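DUF176 (Nitrosomonas europaea, PDB 2OMO) is a putative antibiotic biosynthesis monooxygenase that probably has an oxidoreductase activity. Local coordinates at residues L74-K79 / A85-T90; V28-K33 / E38-A43. All coordinates share one frame; numbering follows the deposited sequence.

Interaction 1 of 2, residues L74-K79 / A85-T90; sequences LYEAYK and AAHKET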
# COMPACT_ATOMS: atom_id res chain seq x y z
N LEU A 74 -2.10 7.63 -1.04
CA LEU A 74 -2.99 7.02 -2.02
C LEU A 74 -2.30 5.73 -2.52
O LEU A 74 -1.23 5.78 -3.11
CB LEU A 74 -3.24 7.95 -3.23
CG LEU A 74 -3.91 9.30 -2.88
CD1 LEU A 74 -2.90 10.33 -2.34
CD2 LEU A 74 -4.73 9.92 -4.07
N TYR A 75 -2.96 4.61 -2.30
CA TYR A 75 -2.45 3.31 -2.68
C TYR A 75 -3.20 2.90 -3.95
O TYR A 75 -4.33 2.41 -3.90
CB TYR A 75 -2.66 2.33 -1.52
CG TYR A 75 -2.16 0.93 -1.77
CD1 TYR A 75 -0.80 0.60 -1.60
CD2 TYR A 75 -3.03 -0.06 -2.16
CE1 TYR A 75 -0.34 -0.69 -1.84
CE2 TYR A 75 -2.58 -1.37 -2.41
CZ TYR A 75 -1.22 -1.67 -2.24
OH TYR A 75 -0.72 -2.95 -2.43
N GLU A 76 -2.52 3.08 -5.09
CA GLU A 76 -3.18 3.00 -6.39
C GLU A 76 -2.64 1.76 -7.13
O GLU A 76 -1.51 1.77 -7.61
CB GLU A 76 -2.86 4.28 -7.16
CG GLU A 76 -3.06 5.56 -6.34
CD GLU A 76 -2.81 6.85 -7.15
OE1 GLU A 76 -2.38 6.79 -8.32
OE2 GLU A 76 -3.02 7.95 -6.57
N ALA A 77 -3.45 0.70 -7.19
CA ALA A 77 -3.07 -0.61 -7.69
C ALA A 77 -3.95 -0.90 -8.92
O ALA A 77 -5.18 -0.73 -8.85
CB ALA A 77 -3.33 -1.68 -6.63
N TYR A 78 -3.31 -1.32 -10.02
CA TYR A 78 -4.06 -1.74 -11.21
C TYR A 78 -3.60 -3.12 -11.69
O TYR A 78 -2.45 -3.55 -11.44
CB TYR A 78 -3.88 -0.72 -12.35
CG TYR A 78 -4.48 0.63 -12.04
CD1 TYR A 78 -5.72 1.01 -12.61
CD2 TYR A 78 -3.82 1.54 -11.20
CE1 TYR A 78 -6.31 2.25 -12.33
CE2 TYR A 78 -4.40 2.81 -10.92
CZ TYR A 78 -5.63 3.14 -11.48
OH TYR A 78 -6.16 4.37 -11.18
N LYS A 79 -4.50 -3.80 -12.41
CA LYS A 79 -4.15 -5.07 -13.06
C LYS A 79 -2.92 -4.95 -13.95
O LYS A 79 -2.06 -5.83 -13.95
CB LYS A 79 -5.33 -5.59 -13.90
CG LYS A 79 -6.52 -6.06 -13.04
CD LYS A 79 -7.76 -6.49 -13.82
CE LYS A 79 -8.83 -7.04 -12.85
NZ LYS A 79 -9.33 -5.99 -11.90
N ALA A 85 -1.54 3.86 -16.33
CA ALA A 85 -1.18 4.97 -17.21
C ALA A 85 -2.41 5.77 -17.60
O ALA A 85 -2.36 6.99 -17.67
CB ALA A 85 -0.50 4.44 -18.48
N ALA A 86 -3.51 5.08 -17.85
CA ALA A 86 -4.76 5.73 -18.28
C ALA A 86 -5.32 6.64 -17.20
O ALA A 86 -6.02 7.61 -17.48
CB ALA A 86 -5.78 4.69 -18.63
N HIS A 87 -5.06 6.29 -15.94
CA HIS A 87 -5.56 7.10 -14.83
C HIS A 87 -5.19 8.57 -14.96
O HIS A 87 -5.99 9.43 -14.62
CB HIS A 87 -5.00 6.58 -13.50
CG HIS A 87 -5.33 7.44 -12.31
ND1 HIS A 87 -6.60 7.55 -11.79
CD2 HIS A 87 -4.53 8.18 -11.50
CE1 HIS A 87 -6.59 8.37 -10.75
NE2 HIS A 87 -5.34 8.75 -10.54
N LYS A 88 -3.98 8.88 -15.43
CA LYS A 88 -3.52 10.27 -15.43
C LYS A 88 -4.16 11.09 -16.57
O LYS A 88 -3.98 12.32 -16.63
CB LYS A 88 -1.99 10.35 -15.45
CG LYS A 88 -1.36 9.92 -14.10
CD LYS A 88 0.06 10.51 -13.91
CE LYS A 88 0.93 9.66 -12.99
NZ LYS A 88 2.21 10.38 -12.57
N GLU A 89 -4.94 10.39 -17.39
CA GLU A 89 -5.65 10.95 -18.54
C GLU A 89 -7.08 11.34 -18.18
O GLU A 89 -7.76 12.08 -18.92
CB GLU A 89 -5.71 9.91 -19.67
CG GLU A 89 -4.46 9.82 -20.55
CD GLU A 89 -4.78 9.20 -21.91
OE1 GLU A 89 -4.90 9.96 -22.90
OE2 GLU A 89 -4.92 7.95 -21.98
N THR A 90 -7.56 10.84 -17.04
CA THR A 90 -8.96 11.01 -16.69
C THR A 90 -9.23 12.44 -16.20
O THR A 90 -8.32 13.11 -15.65
CB THR A 90 -9.42 9.96 -15.63
OG1 THR A 90 -8.84 10.28 -14.36
CG2 THR A 90 -8.98 8.57 -16.04
O HOH W 1 -4.39 10.26 -8.22

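Interaction 2 of 2, residues V28-K33 / E38-A43; sequences VYASVK and EAFKEA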
# COMPACT_ATOMS: atom_id res chain seq x y z
N VAL A 28 1.40 6.62 -3.32
CA VAL A 28 1.57 8.07 -3.44
C VAL A 28 1.54 8.69 -2.06
O VAL A 28 0.56 8.53 -1.33
CB VAL A 28 0.54 8.73 -4.38
CG1 VAL A 28 0.75 10.27 -4.40
CG2 VAL A 28 0.65 8.07 -5.82
N TYR A 29 2.61 9.41 -1.71
CA TYR A 29 2.72 10.06 -0.41
C TYR A 29 2.43 11.55 -0.51
O TYR A 29 3.05 12.26 -1.31
CB TYR A 29 4.10 9.85 0.20
CG TYR A 29 4.47 8.40 0.39
CD1 TYR A 29 4.23 7.78 1.60
CD2 TYR A 29 5.08 7.66 -0.65
CE1 TYR A 29 4.59 6.40 1.81
CE2 TYR A 29 5.40 6.30 -0.47
CZ TYR A 29 5.18 5.69 0.77
OH TYR A 29 5.49 4.37 0.98
N ALA A 30 1.49 12.03 0.29
CA ALA A 30 1.12 13.44 0.25
C ALA A 30 1.18 14.07 1.63
O ALA A 30 0.57 13.55 2.56
CB ALA A 30 -0.28 13.63 -0.33
N SER A 31 1.91 15.18 1.73
CA SER A 31 1.96 15.99 2.97
C SER A 31 1.17 17.27 2.65
O SER A 31 1.46 17.98 1.67
CB SER A 31 3.40 16.34 3.41
OG SER A 31 4.14 15.15 3.64
N VAL A 32 0.15 17.51 3.45
CA VAL A 32 -0.85 18.51 3.20
C VAL A 32 -0.65 19.65 4.20
O VAL A 32 -0.24 19.40 5.33
CB VAL A 32 -2.30 17.89 3.35
CG1 VAL A 32 -3.39 18.93 3.22
CG2 VAL A 32 -2.53 16.77 2.32
N LYS A 33 -0.93 20.88 3.77
CA LYS A 33 -0.93 22.05 4.65
C LYS A 33 -1.90 21.82 5.81
O LYS A 33 -2.96 21.29 5.65
CB LYS A 33 -1.27 23.35 3.90
CG LYS A 33 -0.12 23.74 2.94
CD LYS A 33 -0.41 25.06 2.21
CE LYS A 33 0.66 25.33 1.15
NZ LYS A 33 0.20 26.40 0.22
N GLU A 38 -9.01 18.69 5.68
CA GLU A 38 -10.43 18.32 5.38
C GLU A 38 -10.68 18.60 3.91
O GLU A 38 -11.32 17.81 3.24
CB GLU A 38 -11.44 19.06 6.27
CG GLU A 38 -11.16 18.91 7.79
CD GLU A 38 -10.69 17.53 8.15
OE1 GLU A 38 -11.49 16.58 8.01
OE2 GLU A 38 -9.50 17.37 8.58
N ALA A 39 -10.13 19.71 3.41
CA ALA A 39 -10.27 20.07 2.01
C ALA A 39 -9.63 18.96 1.15
O ALA A 39 -10.20 18.52 0.14
CB ALA A 39 -9.63 21.42 1.73
N PHE A 40 -8.45 18.52 1.58
CA PHE A 40 -7.75 17.50 0.81
C PHE A 40 -8.51 16.16 0.80
O PHE A 40 -8.62 15.53 -0.27
CB PHE A 40 -6.35 17.29 1.33
CG PHE A 40 -5.58 16.20 0.59
CD1 PHE A 40 -4.98 16.49 -0.63
CD2 PHE A 40 -5.44 14.93 1.13
CE1 PHE A 40 -4.21 15.51 -1.33
CE2 PHE A 40 -4.69 13.95 0.45
CZ PHE A 40 -4.10 14.25 -0.78
N LYS A 41 -9.07 15.76 1.96
CA LYS A 41 -9.88 14.53 2.05
C LYS A 41 -11.06 14.56 1.12
O LYS A 41 -11.39 13.57 0.46
CB LYS A 41 -10.36 14.26 3.49
CG LYS A 41 -9.19 14.00 4.45
CD LYS A 41 -9.65 13.54 5.85
CE LYS A 41 -10.77 14.32 6.43
NZ LYS A 41 -11.01 13.86 7.83
N GLU A 42 -11.72 15.72 1.05
CA GLU A 42 -12.93 15.81 0.27
C GLU A 42 -12.61 15.70 -1.23
O GLU A 42 -13.31 15.03 -1.98
CB GLU A 42 -13.63 17.14 0.61
CG GLU A 42 -14.72 17.61 -0.32
CD GLU A 42 -15.33 18.92 0.26
OE1 GLU A 42 -14.55 19.88 0.49
OE2 GLU A 42 -16.54 18.96 0.50
N ALA A 43 -11.57 16.40 -1.66
CA ALA A 43 -11.12 16.36 -3.05
C ALA A 43 -10.67 14.94 -3.42
O ALA A 43 -10.98 14.45 -4.50
CB ALA A 43 -9.99 17.39 -3.28

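Interaction 1 of 2, residues L74-K79 / A85-T90
His87 of helix 81-87 reaches Tyr78 and Glu76 on strand 71-78, and these three side chains make up the contact. Its imidazole is placed by a first torsion of 173°, which sets CG anti to the backbone N and carries the ring toward the sheet; the histidine side chain crosses both partners at about a right angle.

The direct contacts are oblique. Tyr78 OH lies 3.4 Å from His87 CB and 3.3 Å from His87 ND1, while Tyr78 CZ is 4.0 Å from that same CB, so the phenol oxygen rests against CB and the near part of the ring, CG and ND1. Glu76 OE1 also approaches the ring obliquely, 4.1 Å from His87 CD2, with the carboxylate plane turned 71° from that of the imidazole.

A water supplies one polar link between the two segments. It sits in the plane of the imidazole at its edge, 2.9 Å from His87 NE2, and donates to Glu76 OE2 at 3.2 Å. The other ring nitrogen, ND1, is hydrogen-bonded to Glu54 OE2, and Glu54 OE1 is bonded to Tyr78 OH. Phe60 and Tyr93 also meet the imidazole ring.

The backbone behind the histidine is secured by a type I turn from His87 to Thr90. His87 O accepts from Thr90 N at 3.2 Å and from Thr90 OG1 at 3.0 Å, and Thr90 OG1 also caps Tyr93 N at the start of the next helix.

The contact packs a short helix on the antiparallel sheet of a ferredoxin-like alpha+beta domain. With the water at NE2 and Glu54 at ND1, the buried imidazole is fixed in rotation, while the same Glu54 carboxylate ties Tyr78 to His87.

Interaction 2 of 2, residues V28-K33 / E38-A43
Val32 lays its CG2 methyl over one face of the Phe40 ring, a CH-pi contact in which CG2 stands 3.7 Å from the ring centroid, only 17° off the normal. The methyl is displaced somewhat toward the rim, on the side of CG and CD2, and its distance to Phe40 CG is 3.6 Å. The other branch of the valine, CG1, lies against Phe40 CB at 3.9 Å, so one methyl is over the ring face and the other against its CB.

Phe40 meets them by projecting from helix 37-51 with CG anti to the backbone N (chi1 178°), which sends the ring across to strand 24-31. Its far end reaches Ala30: Phe40 CZ is 3.9 Å from Ala30 CB, an oblique approach. Val32 thus covers one face and Ala30 touches CZ.

Phe72 of the adjoining strand meets the Phe40 ring at about 50°, while Met104 and Val100 also touch this side chain. Such apolar helix-on-sheet packing is characteristic of the core of a ferredoxin-like fold. All three touching residues are buried and no polar atom bridges the segments, which implies that dispersion and the hydrophobic effect hold this part of the helix on the sheet.

Overall arrangement
Interaction 2 comes first along the chain and closes before interaction 1 opens; their centres lie about 17 Å apart, on opposite sides of the chain's centre. Both dock a helix on the same four-stranded antiparallel sheet, helix 37-51 for 28-33/38-43 and helix 81-87 for 74-79/85-90, in the ferredoxin-like fold of antibiotic biosynthesis monooxygenase domains. Strands 24-31 and 71-78 are neighbours, and the contacts meet there: Leu74 O lies 2.8 Å from Val28 N, a probable hydrogen bond, and Glu76 OE2 packs 3.7 Å from Val28 CG2. An apolar contact and a polar, water-linked one thus share a single sheet, whose strands also reach the second subunit of the dimer through Tyr29 and Tyr75.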